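Local coordinates for protein glutamyl endopeptidase (PDB 6PYM) that probably cleaves peptide bonds on the carbonyl side of glutamate, as a secreted serine protease of the S1B family, here with its active-site serine replaced, at residues Glu43-Thr48 against Ile210-Ile215. The protein carries 1 engineered substitution. Sequence-based numbering, arbitrary orientation.
Sequences ENEILT and IPDINI
Asp212 reaches across to the backbone of Glu43, whose N-H meets the syn lone pair of OD2 at 2.9 Å; the bond is bent, with 132° at the hydrogen. A carboxylate suits this place because it offers a second acceptor: OD1 takes a hydrogen bond from a water that also donates to Glu45 OE1, 2.7 Å from each oxygen. The water thus lies between two acidic groups and probably eases their mutual repulsion. Beside this polar edge Ile210 packs along Glu45, the two side chains running past each other in opposite senses, with Ile210 CG1 4.0 Å from Glu45 CG. The longer branch of Ile210 suits both neighbours, for its CD1 extends on to Leu47 CD2, 4.3 Å away, where apolar Leu47 joins Ile96 and Val41. In this trypsin-like fold strand 45-48 belongs to the six-stranded antiparallel barrel; the segment after helix 200-209 meets it and the residues leading into it with a type I turn, Ile210-Ile213, closed by Ile213 N to Ile210 O. Glu45 has methylenes for packing, and a bend at chi2 (84°) turns its carboxylate back so that Asn44 N-H approaches OE1 from above its plane, while OE2 forms a salt bridge with Arg98 on strand 95-99.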
loop_
_atom_site.group_PDB
_atom_site.type_symbol
_atom_site.label_atom_id
_atom_site.label_comp_id
_atom_site.label_asym_id
_atom_site.label_seq_id
_atom_site.Cartn_x
_atom_site.Cartn_y
_atom_site.Cartn_z
ATOM N N GLU A 43 1.711 -8.323 12.130
ATOM C CA GLU A 43 0.766 -9.365 12.523
ATOM C C GLU A 43 -0.684 -8.937 12.331
ATOM O O GLU A 43 -1.523 -9.735 11.897
ATOM C CB GLU A 43 1.015 -9.748 13.982
ATOM C CG GLU A 43 0.118 -10.870 14.469
ATOM C CD GLU A 43 0.635 -12.240 14.082
ATOM O OE1 GLU A 43 1.599 -12.324 13.292
ATOM O OE2 GLU A 43 0.077 -13.240 14.577
ATOM N N ASN A 44 -1.005 -7.688 12.678
ATOM C CA ASN A 44 -2.370 -7.179 12.578
ATOM C C ASN A 44 -2.441 -5.853 11.831
ATOM O O ASN A 44 -3.383 -5.087 12.049
ATOM C CB ASN A 44 -3.003 -7.005 13.963
ATOM C CG ASN A 44 -3.078 -8.304 14.733
ATOM O OD1 ASN A 44 -3.843 -9.197 14.374
ATOM N ND2 ASN A 44 -2.280 -8.420 15.793
ATOM N N GLU A 45 -1.468 -5.545 10.976
ATOM C CA GLU A 45 -1.320 -4.169 10.520
ATOM C C GLU A 45 -1.066 -4.070 9.028
ATOM O O GLU A 45 -0.269 -4.832 8.465
ATOM C CB GLU A 45 -0.159 -3.467 11.233
ATOM C CG GLU A 45 -0.418 -3.155 12.702
ATOM C CD GLU A 45 -0.141 -4.319 13.643
ATOM O OE1 GLU A 45 0.570 -5.274 13.262
ATOM O OE2 GLU A 45 -0.634 -4.243 14.790
ATOM N N ILE A 46 -1.710 -3.079 8.415
ATOM C CA ILE A 46 -1.394 -2.643 7.062
ATOM C C ILE A 46 -0.974 -1.181 7.115
ATOM O O ILE A 46 -1.300 -0.446 8.051
ATOM C CB ILE A 46 -2.554 -2.834 6.055
ATOM C CG1 ILE A 46 -3.699 -1.855 6.325
ATOM C CG2 ILE A 46 -3.059 -4.270 6.073
ATOM C CD1 ILE A 46 -4.664 -1.711 5.153
ATOM N N LEU A 47 -0.245 -0.764 6.083
ATOM C CA LEU A 47 -0.046 0.647 5.781
ATOM C C LEU A 47 -0.949 1.047 4.623
ATOM O O LEU A 47 -1.157 0.278 3.677
ATOM C CB LEU A 47 1.398 0.948 5.388
ATOM C CG LEU A 47 2.440 0.499 6.413
ATOM C CD1 LEU A 47 3.838 0.867 5.941
ATOM C CD2 LEU A 47 2.142 1.046 7.804
ATOM N N THR A 48 -1.464 2.269 4.702
ATOM C CA THR A 48 -2.231 2.898 3.640
ATOM C C THR A 48 -2.134 4.414 3.844
ATOM O O THR A 48 -1.257 4.893 4.573
ATOM C CB THR A 48 -3.662 2.331 3.612
ATOM O OG1 THR A 48 -4.369 2.862 2.489
ATOM C CG2 THR A 48 -4.413 2.670 4.890
ATOM N N ILE A 210 4.461 -1.272 15.486
ATOM C CA ILE A 210 4.383 -2.565 14.817
ATOM C C ILE A 210 5.643 -3.312 15.229
ATOM O O ILE A 210 6.670 -3.231 14.540
ATOM C CB ILE A 210 4.307 -2.387 13.293
ATOM C CG1 ILE A 210 3.201 -1.399 12.913
ATOM C CG2 ILE A 210 4.077 -3.727 12.610
ATOM C CD1 ILE A 210 3.147 -1.076 11.436
ATOM N N PRO A 211 5.630 -4.010 16.364
ATOM C CA PRO A 211 6.902 -4.489 16.926
ATOM C C PRO A 211 7.620 -5.474 16.030
ATOM O O PRO A 211 8.855 -5.539 16.074
ATOM C CB PRO A 211 6.498 -5.092 18.279
ATOM C CG PRO A 211 5.019 -5.318 18.184
ATOM C CD PRO A 211 4.490 -4.265 17.256
ATOM N N ASP A 212 6.881 -6.204 15.195
ATOM C CA ASP A 212 7.437 -7.184 14.275
ATOM C C ASP A 212 7.779 -6.611 12.904
ATOM O O ASP A 212 8.054 -7.389 11.985
ATOM C CB ASP A 212 6.502 -8.400 14.140
ATOM C CG ASP A 212 5.102 -8.033 13.632
ATOM O OD1 ASP A 212 4.714 -6.851 13.697
ATOM O OD2 ASP A 212 4.365 -8.940 13.180
ATOM N N ILE A 213 7.793 -5.283 12.747
ATOM C CA ILE A 213 8.130 -4.693 11.453
ATOM C C ILE A 213 9.485 -5.209 10.981
ATOM O O ILE A 213 10.448 -5.286 11.754
ATOM C CB ILE A 213 8.072 -3.156 11.525
ATOM C CG1 ILE A 213 8.001 -2.563 10.118
ATOM C CG2 ILE A 213 9.257 -2.577 12.301
ATOM C CD1 ILE A 213 6.610 -2.609 9.512
ATOM N N ASN A 214 9.562 -5.587 9.715
ATOM C CA ASN A 214 10.764 -6.178 9.141
ATOM C C ASN A 214 11.397 -5.143 8.220
ATOM O O ASN A 214 10.954 -4.965 7.083
ATOM C CB ASN A 214 10.401 -7.451 8.385
ATOM C CG ASN A 214 11.605 -8.138 7.782
ATOM O OD1 ASN A 214 12.744 -7.851 8.141
ATOM N ND2 ASN A 214 11.354 -9.060 6.861
ATOM N N ILE A 215 12.424 -4.457 8.713
ATOM C CA ILE A 215 13.135 -3.427 7.965
ATOM C C ILE A 215 14.503 -3.982 7.585
ATOM O O ILE A 215 15.269 -4.416 8.458
ATOM C CB ILE A 215 13.260 -2.138 8.789
ATOM C CG1 ILE A 215 11.868 -1.609 9.157
ATOM C CG2 ILE A 215 14.071 -1.095 8.039
ATOM C CD1 ILE A 215 11.871 -0.470 10.155
HETATM O O HOH W 1 2.468 -6.175 15.020
#